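Local structure of butyryl-CoA dehydrogenase (Marinomonas mediterranea, 6CXT) at residues 330-333 / 334-338; 254-257 / 258-262; 277-280 / 281-285; 262-265 / 266-270. The protein belongs to the acyl-CoA dehydrogenase family of flavoproteins and binds flavin-adenine dinucleotide in clefts lined by more than one subunit. All blocks are in the same frame, centred on the assembly; numbering follows the deposited sequence.

All four contacts are local, between residues about one turn apart: three on helices, one where a helix gives way to a strand. Interactions 2 and 4 share helix 248-267, at its middle and its C-terminal end; interaction 3 opens helix 279-306 and interaction 1 closes helix 313-338. Interaction 1 is the most buried, with charged groups paired to neighbouring helices and a second subunit. Interactions 2 and 3 are partly buried: water joins side chains in the former, a phenyl ring and a valine meet adenosine in the latter. Interaction 4 lies at the surface, yet its arginine holds the pyrophosphate. Interactions 1, 3 and 4 all touch one cofactor, while Asp257 ties interaction 2 to interaction 1.

Interaction 1 of 4, residues 330-333 / 334-338; sequences SGID and SIRVH. With FAD (flavin-adenine dinucleotide), chain D.
Ser330 and Ser334 stand one turn apart near the C-terminal end of helix 313-338, where regular bonding between each residue and the fourth one on joins the two segments. Arg336 N donates to Ile332 O at 3.0 Å and Val337 N to Asp333 O at 2.8 Å, whereas the bond from Ile335 N to Gly331 O is weak. Ser334 N reaches Ser330 O at 2.8 Å. In one of two modelled conformers, with OG beside its own backbone N (chi1 -68°), Ser334 OG would add a bond of 2.9 Å to Ser330 O from the opposite face of the carbonyl plane, but this one is less certain. One turn later Ser334 O takes two donors: the backbone bond from His338 N is joined by one from the ring. His338 ND1 lies 2.8 Å from Ser334 O, which limits rotation of the imidazole.

On another side of the helix the extended chain of Arg336 runs alongside Ile332, with NE 3.6 Å from Ile332 CG2. Asp333 OD1 lies near the edge of the guanidinium, but its salt bridge to Arg336 NE is long, 4.0 Å, and the two planes are 46° apart. Stronger partners lie outside: Asp333 pairs with Arg291 and, in the modelled conformer, with Arg284, and Arg336 NH2 with Glu325 of the second subunit. The cofactor hydroxyl O3B donates to Arg336 O at 2.6 Å. A helix of the C-terminal bundle of the acyl-CoA dehydrogenase fold thereby presents a backbone carbonyl to the adenosine ribose of FAD, beside a subunit interface.

Interaction 2 of 4, residues 254-257 / 258-262; sequences MQRD and LNQCI
Gln255 meets Asn259, and Arg256 meets Gln260, as successive pairs one turn apart on helix 248-267, part of the C-terminal helical bundle of the acyl-CoA dehydrogenase fold. The backbone bonds are uniform all round the helix, Leu258 N to Met254 O, for instance, measuring 2.9 Å. What makes one side tight is its buried side chains. Met254 and Cys261 pack against helix 313-338, Leu258 packs on Ile285 of helix 279-306, and Asp257 gives its carboxylate to Ser330 of helix 313-338 and to Ser352.

The partly exposed side is looser and polar. Bending at chi2 (61°) carries the Gln255 amide toward Asn259, and Gln255 NE2 donates to Asn259 OD1 at 3.0 Å. The oxygen lies in the plane of the glutamine amide, but the donor stands above the plane of the asparagine carbonyl, the two amides being 41° apart. Gln255 OE1 is taken by Arg296. Arg256 and Gln260 point the same way, side by side, so that Gln260 NE2 rests 3.5 Å from the methylene Arg256 CG, at the edge of the guanidinium. Arg256 NH1 leads off to Gln76 O, at the end of helix 64-77. Between these chains sits one of two waters here, which accepts from Arg256 NE at 3.0 Å and lies 2.7 Å from Asp257 OD1 and 3.0 Å from Gln260 OE1.

Interaction 3 of 4, residues 277-280 / 281-285; sequences RFQA and VSHRI. With FAD (flavin-adenine dinucleotide), chain D.
Both Gln279 (chi1 -71°) and His283 (chi1 -74°) keep CG beside the backbone N, which sends the two side chains out together, side by side, from the first turn of helix 279-306. This is the N-terminal end of a long helix in the C-terminal bundle of the acyl-CoA dehydrogenase fold. The imidazole offers a face to the glutamine: Gln279 CB sits 4.0 Å from the ring centroid, only 10° off the normal, in a CH-pi contact. Gln279 CG approaches His283 NE2 at 3.7 Å over the same ring, while NE2 itself is bonded to Glu371 of the third subunit.

Phe278 holds the N-cap position. Its carbonyl oxygen is shared by two backbone donors, Ser282 N at 2.8 Å in the carbonyl plane and Val281 N at 2.9 Å from well above it. His283 N then bonds to Gln279 O at 2.8 Å, continuing the helical pattern. Phe278 and Val281 meet the adenosine of FAD from the same side of the adenine plane, the first at the base and the second at the ribose. The phenyl ring lies flat against the adenine, with FAD C6A over its centre, and Ala280 CB adds an apolar touch near FAD C2A. Gln279 packs on Ala280 of the fourth subunit, so the cap also belongs to a junction between chains. Beyond the adenine, the ribose is met by a methyl group: Val281 CG2 lies 3.3 Å from FAD C1B and 3.4 Å from FAD O4B.

Interaction 4 of 4, residues 262-265 / 266-270; sequences IEYA and NTRMQ. With FAD (flavin-adenine dinucleotide), chain D.
Tyr264 O is gripped by two backbone donors where helix 248-267 ends: Arg268 N at 2.8 Å and Thr267 N at 3.1 Å. The first comes nearly head-on to the carbonyl, whereas Thr267 N stands 69° out of its plane, consistent with a 3-10-like bond at the helix end, beside the regular bond from Arg268 N. Thr267 OG1 supplies Glu263 O with a bond at 2.9 Å; Asn266 N adds only a weak one.

Arg268 runs alongside Tyr264, pointing the same way. Its CB lies 3.8 Å from the Tyr264 ring centroid, over the face in a CH-pi contact, and the bend at chi2 (81°) directs the guanidinium past the phenol to the cofactor. Arg268 NE donates to FAD O2A at 2.6 Å, with the oxygen in the guanidinium plane, and Arg268 NH2 to FAD O1P at 2.7 Å. One side chain thus bridges both phosphates, and its positive charge probably offsets theirs. NH1 turns to Ala128 O of the second subunit. On the outer side, a water accepts from Asn266 ND2 at 3.0 Å and donates to Glu263 OE2.

Asn266 also binds the C-terminal residues of the third subunit. Ala265 packs on Val281 and Ile285 of helix 279-306, and the Tyr264 ring stacks on His338 of helix 313-338. The chain then leaves the helix for strand 269-270, which pairs antiparallel with strand 273-274.

Interaction 1 of 4, residues 330-333 / 334-338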
# COMPACT_ATOMS: atom_id res chain seq x y z
N SER B 330 12.89 -0.37 0.98
CA SER B 330 14.02 -0.34 1.92
C SER B 330 14.76 1.03 1.86
O SER B 330 15.06 1.65 2.90
CB SER B 330 15.00 -1.48 1.58
OG SER B 330 16.08 -1.47 2.55
N GLY B 331 15.04 1.50 0.63
CA GLY B 331 15.69 2.80 0.44
C GLY B 331 14.85 3.93 1.05
O GLY B 331 15.40 4.84 1.69
N ILE B 332 13.54 3.93 0.81
CA ILE B 332 12.72 4.97 1.36
C ILE B 332 12.65 4.85 2.91
O ILE B 332 12.84 5.83 3.64
CB ILE B 332 11.30 4.90 0.77
CG1 ILE B 332 11.34 5.27 -0.75
CG2 ILE B 332 10.33 5.83 1.54
CD1 ILE B 332 10.08 4.74 -1.44
N ASP B 333 12.42 3.65 3.38
CA ASP B 333 12.25 3.45 4.85
C ASP B 333 13.57 3.78 5.64
O ASP B 333 13.53 4.37 6.74
CB ASP B 333 11.79 2.02 5.13
CG ASP B 333 10.32 1.82 4.83
OD1 ASP B 333 9.59 2.79 4.75
OD2 ASP B 333 9.87 0.68 4.80
N SER B 334 14.73 3.42 5.07
CA SER B 334 16.02 3.78 5.66
C SER B 334 16.15 5.29 5.83
O SER B 334 16.64 5.78 6.86
CB SER B 334 17.17 3.24 4.81
OG SER B 334 17.17 1.84 4.90
N ILE B 335 15.73 6.06 4.81
CA ILE B 335 15.74 7.51 4.96
C ILE B 335 14.78 7.93 6.07
O ILE B 335 15.16 8.74 6.95
CB ILE B 335 15.45 8.23 3.61
CG1 ILE B 335 16.65 8.02 2.67
CG2 ILE B 335 15.17 9.70 3.80
CD1 ILE B 335 16.33 8.45 1.20
N ARG B 336 13.58 7.43 6.06
CA ARG B 336 12.64 7.77 7.09
C ARG B 336 13.18 7.52 8.52
O ARG B 336 13.04 8.33 9.35
CB ARG B 336 11.34 7.02 6.88
CG ARG B 336 10.55 7.36 5.64
CD ARG B 336 9.25 6.62 5.72
NE ARG B 336 8.41 6.60 4.54
CZ ARG B 336 7.56 7.55 4.20
NH1 ARG B 336 7.51 8.67 4.86
NH2 ARG B 336 6.81 7.39 3.15
N VAL B 337 13.81 6.39 8.72
CA VAL B 337 14.30 5.94 10.02
C VAL B 337 15.43 6.90 10.43
O VAL B 337 15.52 7.30 11.61
CB VAL B 337 14.83 4.48 10.00
CG1 VAL B 337 15.69 4.14 11.26
CG2 VAL B 337 13.70 3.48 9.84
N HIS B 338 16.28 7.29 9.48
CA HIS B 338 17.47 8.08 9.80
C HIS B 338 17.16 9.58 9.89
O HIS B 338 18.03 10.34 10.33
CB HIS B 338 18.56 7.83 8.75
CG HIS B 338 19.29 6.55 8.97
ND1 HIS B 338 18.79 5.33 8.57
CD2 HIS B 338 20.46 6.29 9.60
CE1 HIS B 338 19.65 4.38 8.90
NE2 HIS B 338 20.67 4.94 9.53
PA FAD D . 14.68 12.11 14.41
O1A FAD D . 13.79 13.09 15.15
O2A FAD D . 15.96 11.52 14.97
O5B FAD D . 13.73 10.92 13.84
C5B FAD D . 14.27 9.71 13.26
C4B FAD D . 13.05 8.79 13.04
O4B FAD D . 12.38 8.56 14.31
C3B FAD D . 12.03 9.44 12.11
O3B FAD D . 11.45 8.33 11.40
C2B FAD D . 10.97 9.99 13.09
O2B FAD D . 9.66 10.19 12.49
C1B FAD D . 11.01 8.93 14.23
N9A FAD D . 10.47 9.54 15.46
C8A FAD D . 11.05 10.48 16.25
N7A FAD D . 10.18 10.87 17.24
C5A FAD D . 9.02 10.17 17.07
C6A FAD D . 7.69 10.07 17.74
N6A FAD D . 7.37 10.84 18.84
N1A FAD D . 6.79 9.19 17.21
C2A FAD D . 7.04 8.42 16.10
N3A FAD D . 8.24 8.46 15.47
C4A FAD D . 9.23 9.30 15.89
N1 FAD D . 15.43 22.17 10.93
C2 FAD D . 15.46 23.51 11.27
O2 FAD D . 15.49 23.77 12.51
N3 FAD D . 15.47 24.52 10.36
C4 FAD D . 15.51 24.27 9.04
O4 FAD D . 15.53 25.20 8.23
C4X FAD D . 15.49 22.83 8.59
N5 FAD D . 15.56 22.47 7.28
C5X FAD D . 15.61 21.17 6.88
C6 FAD D . 15.69 20.90 5.49
C7 FAD D . 15.77 19.56 5.05
C7M FAD D . 15.89 19.29 3.57
C8 FAD D . 15.76 18.46 6.02
C8M FAD D . 15.82 17.04 5.56
C9 FAD D . 15.65 18.71 7.40
C9A FAD D . 15.57 20.05 7.85
N10 FAD D . 15.49 20.38 9.24
C10 FAD D . 15.46 21.77 9.62
C1' FAD D . 15.48 19.35 10.27
C2' FAD D . 14.10 18.66 10.28
O2' FAD D . 13.04 19.48 10.80
C3' FAD D . 14.24 17.32 10.99
O3' FAD D . 15.09 16.51 10.16
C4' FAD D . 12.96 16.59 11.43
O4' FAD D . 12.28 17.35 12.49
C5' FAD D . 13.27 15.19 11.97
O5' FAD D . 14.31 15.31 12.95
P FAD D . 15.56 14.37 12.86
O1P FAD D . 16.49 14.64 14.05
O2P FAD D . 16.24 14.42 11.51
O3P FAD D . 15.05 12.86 13.03

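Interaction 2 of 4, residues 254-257 / 258-262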
# COMPACT_ATOMS: atom_id res chain seq x y z
N MET B 254 19.93 -4.85 1.01
CA MET B 254 18.79 -4.67 1.93
C MET B 254 19.16 -5.17 3.34
O MET B 254 18.70 -4.58 4.30
CB MET B 254 17.53 -5.39 1.41
CG MET B 254 16.89 -4.53 0.30
SD MET B 254 15.34 -5.32 -0.16
CE MET B 254 15.88 -6.72 -1.17
N GLN B 255 19.93 -6.24 3.45
CA GLN B 255 20.40 -6.71 4.81
C GLN B 255 21.20 -5.60 5.46
O GLN B 255 20.99 -5.26 6.64
CB GLN B 255 21.26 -8.00 4.71
CG GLN B 255 21.64 -8.55 6.11
CD GLN B 255 20.39 -8.92 6.93
OE1 GLN B 255 19.62 -9.79 6.53
NE2 GLN B 255 20.18 -8.26 8.08
N ARG B 256 22.03 -4.92 4.66
CA ARG B 256 22.79 -3.77 5.14
C ARG B 256 21.90 -2.60 5.58
O ARG B 256 22.10 -2.06 6.68
CB ARG B 256 23.86 -3.29 4.13
CG ARG B 256 24.62 -2.05 4.66
CD ARG B 256 25.73 -1.53 3.70
NE ARG B 256 25.17 -1.17 2.39
CZ ARG B 256 25.40 -1.81 1.24
NH1 ARG B 256 26.23 -2.88 1.16
NH2 ARG B 256 24.84 -1.34 0.12
N ASP B 257 20.95 -2.18 4.74
CA ASP B 257 19.95 -1.20 5.14
C ASP B 257 19.29 -1.56 6.48
O ASP B 257 19.16 -0.71 7.37
CB ASP B 257 18.79 -1.13 4.10
CG ASP B 257 19.17 -0.36 2.81
OD1 ASP B 257 20.25 0.32 2.77
OD2 ASP B 257 18.33 -0.41 1.84
N LEU B 258 18.86 -2.79 6.60
CA LEU B 258 18.15 -3.25 7.81
C LEU B 258 19.07 -3.16 9.05
O LEU B 258 18.66 -2.63 10.08
CB LEU B 258 17.64 -4.66 7.62
CG LEU B 258 16.95 -5.32 8.82
CD1 LEU B 258 15.72 -4.48 9.24
CD2 LEU B 258 16.49 -6.74 8.44
N ASN B 259 20.27 -3.70 8.93
CA ASN B 259 21.29 -3.62 10.00
C ASN B 259 21.56 -2.21 10.42
O ASN B 259 21.60 -1.91 11.64
CB ASN B 259 22.60 -4.28 9.56
CG ASN B 259 22.50 -5.76 9.46
OD1 ASN B 259 21.53 -6.36 9.91
ND2 ASN B 259 23.46 -6.36 8.81
N GLN B 260 21.74 -1.32 9.45
CA GLN B 260 21.90 0.12 9.74
C GLN B 260 20.68 0.73 10.46
O GLN B 260 20.83 1.47 11.43
CB GLN B 260 22.22 0.97 8.48
CG GLN B 260 23.62 0.66 7.96
CD GLN B 260 23.87 1.23 6.57
OE1 GLN B 260 22.96 1.69 5.87
NE2 GLN B 260 25.11 1.13 6.14
N CYS B 261 19.46 0.45 9.99
CA CYS B 261 18.27 0.98 10.69
C CYS B 261 18.15 0.44 12.15
O CYS B 261 17.69 1.19 12.99
CB CYS B 261 16.97 0.60 9.92
SG CYS B 261 16.94 1.65 8.43
N ILE B 262 18.49 -0.81 12.39
CA ILE B 262 18.32 -1.41 13.74
C ILE B 262 19.32 -0.71 14.67
O ILE B 262 18.94 -0.18 15.72
CB ILE B 262 18.53 -2.93 13.71
CG1 ILE B 262 17.35 -3.61 12.93
CG2 ILE B 262 18.64 -3.49 15.13
CD1 ILE B 262 17.65 -5.07 12.63
O HOH W 1 22.94 0.78 3.01
O HOH W 2 20.14 2.22 6.04

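Interaction 3 of 4, residues 277-280 / 281-285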
# COMPACT_ATOMS: atom_id res chain seq x y z
N ARG B 277 11.64 2.82 20.35
CA ARG B 277 10.50 2.67 21.23
C ARG B 277 9.21 3.23 20.61
O ARG B 277 8.13 3.04 21.15
CB ARG B 277 10.79 3.39 22.57
CG ARG B 277 11.75 2.63 23.48
CD ARG B 277 11.01 1.39 24.00
NE ARG B 277 11.77 0.59 24.96
CZ ARG B 277 11.97 0.88 26.26
NH1 ARG B 277 11.48 1.99 26.82
NH2 ARG B 277 12.68 0.02 27.00
N PHE B 278 9.32 3.93 19.47
CA PHE B 278 8.09 4.37 18.80
C PHE B 278 7.72 3.31 17.79
O PHE B 278 8.54 3.00 16.90
CB PHE B 278 8.34 5.71 18.08
CG PHE B 278 8.79 6.80 19.03
CD1 PHE B 278 7.93 7.25 20.03
CD2 PHE B 278 10.08 7.36 18.90
CE1 PHE B 278 8.36 8.26 20.93
CE2 PHE B 278 10.51 8.37 19.80
CZ PHE B 278 9.65 8.80 20.80
N GLN B 279 6.49 2.82 17.85
CA GLN B 279 6.07 1.77 16.86
C GLN B 279 6.04 2.29 15.43
O GLN B 279 6.23 1.51 14.52
CB GLN B 279 4.70 1.14 17.24
CG GLN B 279 4.86 0.28 18.46
CD GLN B 279 3.56 -0.32 18.95
OE1 GLN B 279 3.59 -1.37 19.62
NE2 GLN B 279 2.45 0.25 18.56
N ALA B 280 5.86 3.59 15.22
CA ALA B 280 5.98 4.13 13.85
C ALA B 280 7.35 3.84 13.25
O ALA B 280 7.48 3.59 12.01
CB ALA B 280 5.67 5.64 13.82
N VAL B 281 8.38 3.82 14.10
CA VAL B 281 9.71 3.46 13.69
C VAL B 281 9.91 1.95 13.74
O VAL B 281 10.35 1.34 12.75
CB VAL B 281 10.79 4.15 14.57
CG1 VAL B 281 12.17 3.58 14.23
CG2 VAL B 281 10.70 5.65 14.38
N SER B 282 9.63 1.31 14.90
CA SER B 282 10.02 -0.08 15.03
C SER B 282 9.18 -0.99 14.08
O SER B 282 9.73 -1.94 13.50
CB SER B 282 9.86 -0.57 16.49
OG SER B 282 8.50 -0.44 16.93
N HIS B 283 7.90 -0.69 13.93
CA HIS B 283 7.03 -1.56 13.04
C HIS B 283 7.39 -1.38 11.58
O HIS B 283 7.33 -2.34 10.82
CB HIS B 283 5.57 -1.31 13.32
CG HIS B 283 5.15 -1.91 14.62
ND1 HIS B 283 3.87 -2.34 14.89
CD2 HIS B 283 5.90 -2.25 15.69
CE1 HIS B 283 3.83 -2.87 16.11
NE2 HIS B 283 5.06 -2.86 16.60
N ARG B 284 7.83 -0.17 11.31
CA ARG B 284 8.46 0.08 9.95
C ARG B 284 9.73 -0.85 9.64
O ARG B 284 9.88 -1.60 8.66
CB ARG B 284 8.88 1.55 9.82
CG ARG B 284 9.39 1.98 8.45
CD ARG B 284 9.41 3.50 8.27
NE ARG B 284 8.13 4.17 8.23
CZ ARG B 284 7.21 4.09 7.25
NH1 ARG B 284 7.40 3.38 6.18
NH2 ARG B 284 6.06 4.74 7.34
N ILE B 285 10.56 -0.89 10.70
CA ILE B 285 11.72 -1.80 10.60
C ILE B 285 11.31 -3.27 10.55
O ILE B 285 11.93 -4.09 9.80
CB ILE B 285 12.75 -1.50 11.73
CG1 ILE B 285 13.26 -0.08 11.53
CG2 ILE B 285 13.96 -2.48 11.69
CD1 ILE B 285 14.14 0.45 12.69
PA FAD D . 14.68 12.11 14.41
O1A FAD D . 13.79 13.09 15.15
O2A FAD D . 15.96 11.52 14.97
O5B FAD D . 13.73 10.92 13.84
C5B FAD D . 14.27 9.71 13.26
C4B FAD D . 13.05 8.79 13.04
O4B FAD D . 12.38 8.56 14.31
C3B FAD D . 12.03 9.44 12.11
O3B FAD D . 11.45 8.33 11.40
C2B FAD D . 10.97 9.99 13.09
O2B FAD D . 9.66 10.19 12.49
C1B FAD D . 11.01 8.93 14.23
N9A FAD D . 10.47 9.54 15.46
C8A FAD D . 11.05 10.48 16.25
N7A FAD D . 10.18 10.87 17.24
C5A FAD D . 9.02 10.17 17.07
C6A FAD D . 7.69 10.07 17.74
N6A FAD D . 7.37 10.84 18.84
N1A FAD D . 6.79 9.19 17.21
C2A FAD D . 7.04 8.42 16.10
N3A FAD D . 8.24 8.46 15.47
C4A FAD D . 9.23 9.30 15.89
N1 FAD D . 15.43 22.17 10.93
C2 FAD D . 15.46 23.51 11.27
O2 FAD D . 15.49 23.77 12.51
N3 FAD D . 15.47 24.52 10.36
C4 FAD D . 15.51 24.27 9.04
O4 FAD D . 15.53 25.20 8.23
C4X FAD D . 15.49 22.83 8.59
N5 FAD D . 15.56 22.47 7.28
C5X FAD D . 15.61 21.17 6.88
C6 FAD D . 15.69 20.90 5.49
C7 FAD D . 15.77 19.56 5.05
C7M FAD D . 15.89 19.29 3.57
C8 FAD D . 15.76 18.46 6.02
C8M FAD D . 15.82 17.04 5.56
C9 FAD D . 15.65 18.71 7.40
C9A FAD D . 15.57 20.05 7.85
N10 FAD D . 15.49 20.38 9.24
C10 FAD D . 15.46 21.77 9.62
C1' FAD D . 15.48 19.35 10.27
C2' FAD D . 14.10 18.66 10.28
O2' FAD D . 13.04 19.48 10.80
C3' FAD D . 14.24 17.32 10.99
O3' FAD D . 15.09 16.51 10.16
C4' FAD D . 12.96 16.59 11.43
O4' FAD D . 12.28 17.35 12.49
C5' FAD D . 13.27 15.19 11.97
O5' FAD D . 14.31 15.31 12.95
P FAD D . 15.56 14.37 12.86
O1P FAD D . 16.49 14.64 14.05
O2P FAD D . 16.24 14.42 11.51
O3P FAD D . 15.05 12.86 13.03

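Interaction 4 of 4, residues 262-265 / 266-270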
# COMPACT_ATOMS: atom_id res chain seq x y z
N ILE B 262 18.49 -0.81 12.39
CA ILE B 262 18.32 -1.41 13.74
C ILE B 262 19.32 -0.71 14.67
O ILE B 262 18.94 -0.18 15.72
CB ILE B 262 18.53 -2.93 13.71
CG1 ILE B 262 17.35 -3.61 12.93
CG2 ILE B 262 18.64 -3.49 15.13
CD1 ILE B 262 17.65 -5.07 12.63
N GLU B 263 20.56 -0.61 14.19
CA GLU B 263 21.62 0.09 14.97
C GLU B 263 21.25 1.51 15.27
O GLU B 263 21.31 1.98 16.44
CB GLU B 263 22.99 -0.06 14.26
CG GLU B 263 24.17 0.74 14.87
CD GLU B 263 24.56 0.31 16.29
OE1 GLU B 263 25.28 1.10 16.97
OE2 GLU B 263 24.17 -0.80 16.76
N TYR B 264 20.77 2.22 14.25
CA TYR B 264 20.42 3.60 14.44
C TYR B 264 19.22 3.76 15.37
O TYR B 264 19.20 4.64 16.22
CB TYR B 264 20.11 4.25 13.07
CG TYR B 264 20.04 5.75 13.17
CD1 TYR B 264 21.25 6.52 13.41
CD2 TYR B 264 18.84 6.40 13.13
CE1 TYR B 264 21.18 7.89 13.55
CE2 TYR B 264 18.77 7.81 13.26
CZ TYR B 264 19.97 8.52 13.48
OH TYR B 264 19.97 9.88 13.58
N ALA B 265 18.19 2.94 15.20
CA ALA B 265 17.00 3.13 15.99
C ALA B 265 17.32 2.75 17.47
O ALA B 265 16.62 3.20 18.32
CB ALA B 265 15.85 2.27 15.47
N ASN B 266 18.33 1.91 17.70
CA ASN B 266 18.74 1.54 19.09
C ASN B 266 19.70 2.55 19.71
O ASN B 266 19.97 2.48 20.91
CB ASN B 266 19.40 0.17 19.12
CG ASN B 266 18.40 -0.97 19.05
OD1 ASN B 266 17.23 -0.78 19.29
ND2 ASN B 266 18.87 -2.15 18.75
N THR B 267 20.15 3.53 18.94
CA THR B 267 21.21 4.43 19.39
C THR B 267 20.64 5.81 19.44
O THR B 267 20.86 6.57 20.40
CB THR B 267 22.42 4.37 18.41
OG1 THR B 267 23.01 3.08 18.53
CG2 THR B 267 23.49 5.42 18.78
N ARG B 268 19.88 6.18 18.41
CA ARG B 268 19.35 7.52 18.36
C ARG B 268 18.20 7.68 19.33
O ARG B 268 17.24 6.91 19.32
CB ARG B 268 18.88 7.89 16.92
CG ARG B 268 17.94 9.09 16.82
CD ARG B 268 18.79 10.34 16.88
NE ARG B 268 18.14 11.59 16.45
CZ ARG B 268 18.77 12.77 16.51
NH1 ARG B 268 20.02 12.83 17.02
NH2 ARG B 268 18.21 13.89 16.06
N MET B 269 18.26 8.76 20.13
CA MET B 269 17.25 9.06 21.09
C MET B 269 16.54 10.34 20.75
O MET B 269 17.16 11.27 20.24
CB MET B 269 17.87 9.15 22.51
CG MET B 269 18.33 7.79 23.02
SD MET B 269 19.10 7.85 24.64
CE MET B 269 17.67 7.97 25.73
N GLN B 270 15.24 10.36 21.02
CA GLN B 270 14.46 11.60 21.02
C GLN B 270 13.63 11.60 22.30
O GLN B 270 12.98 10.59 22.60
CB GLN B 270 13.55 11.73 19.78
CG GLN B 270 14.32 12.14 18.51
CD GLN B 270 14.97 13.53 18.65
OE1 GLN B 270 14.31 14.55 18.57
NE2 GLN B 270 16.28 13.55 18.91
PA FAD D . 14.68 12.11 14.41
O1A FAD D . 13.79 13.09 15.15
O2A FAD D . 15.96 11.52 14.97
O5B FAD D . 13.73 10.92 13.84
C5B FAD D . 14.27 9.71 13.26
C4B FAD D . 13.05 8.79 13.04
O4B FAD D . 12.38 8.56 14.31
C3B FAD D . 12.03 9.44 12.11
O3B FAD D . 11.45 8.33 11.40
C2B FAD D . 10.97 9.99 13.09
O2B FAD D . 9.66 10.19 12.49
C1B FAD D . 11.01 8.93 14.23
N9A FAD D . 10.47 9.54 15.46
C8A FAD D . 11.05 10.48 16.25
N7A FAD D . 10.18 10.87 17.24
C5A FAD D . 9.02 10.17 17.07
C6A FAD D . 7.69 10.07 17.74
N6A FAD D . 7.37 10.84 18.84
N1A FAD D . 6.79 9.19 17.21
C2A FAD D . 7.04 8.42 16.10
N3A FAD D . 8.24 8.46 15.47
C4A FAD D . 9.23 9.30 15.89
N1 FAD D . 15.43 22.17 10.93
C2 FAD D . 15.46 23.51 11.27
O2 FAD D . 15.49 23.77 12.51
N3 FAD D . 15.47 24.52 10.36
C4 FAD D . 15.51 24.27 9.04
O4 FAD D . 15.53 25.20 8.23
C4X FAD D . 15.49 22.83 8.59
N5 FAD D . 15.56 22.47 7.28
C5X FAD D . 15.61 21.17 6.88
C6 FAD D . 15.69 20.90 5.49
C7 FAD D . 15.77 19.56 5.05
C7M FAD D . 15.89 19.29 3.57
C8 FAD D . 15.76 18.46 6.02
C8M FAD D . 15.82 17.04 5.56
C9 FAD D . 15.65 18.71 7.40
C9A FAD D . 15.57 20.05 7.85
N10 FAD D . 15.49 20.38 9.24
C10 FAD D . 15.46 21.77 9.62
C1' FAD D . 15.48 19.35 10.27
C2' FAD D . 14.10 18.66 10.28
O2' FAD D . 13.04 19.48 10.80
C3' FAD D . 14.24 17.32 10.99
O3' FAD D . 15.09 16.51 10.16
C4' FAD D . 12.96 16.59 11.43
O4' FAD D . 12.28 17.35 12.49
C5' FAD D . 13.27 15.19 11.97
O5' FAD D . 14.31 15.31 12.95
P FAD D . 15.56 14.37 12.86
O1P FAD D . 16.49 14.64 14.05
O2P FAD D . 16.24 14.42 11.51
O3P FAD D . 15.05 12.86 13.03
O HOH W 3 21.89 -2.29 18.40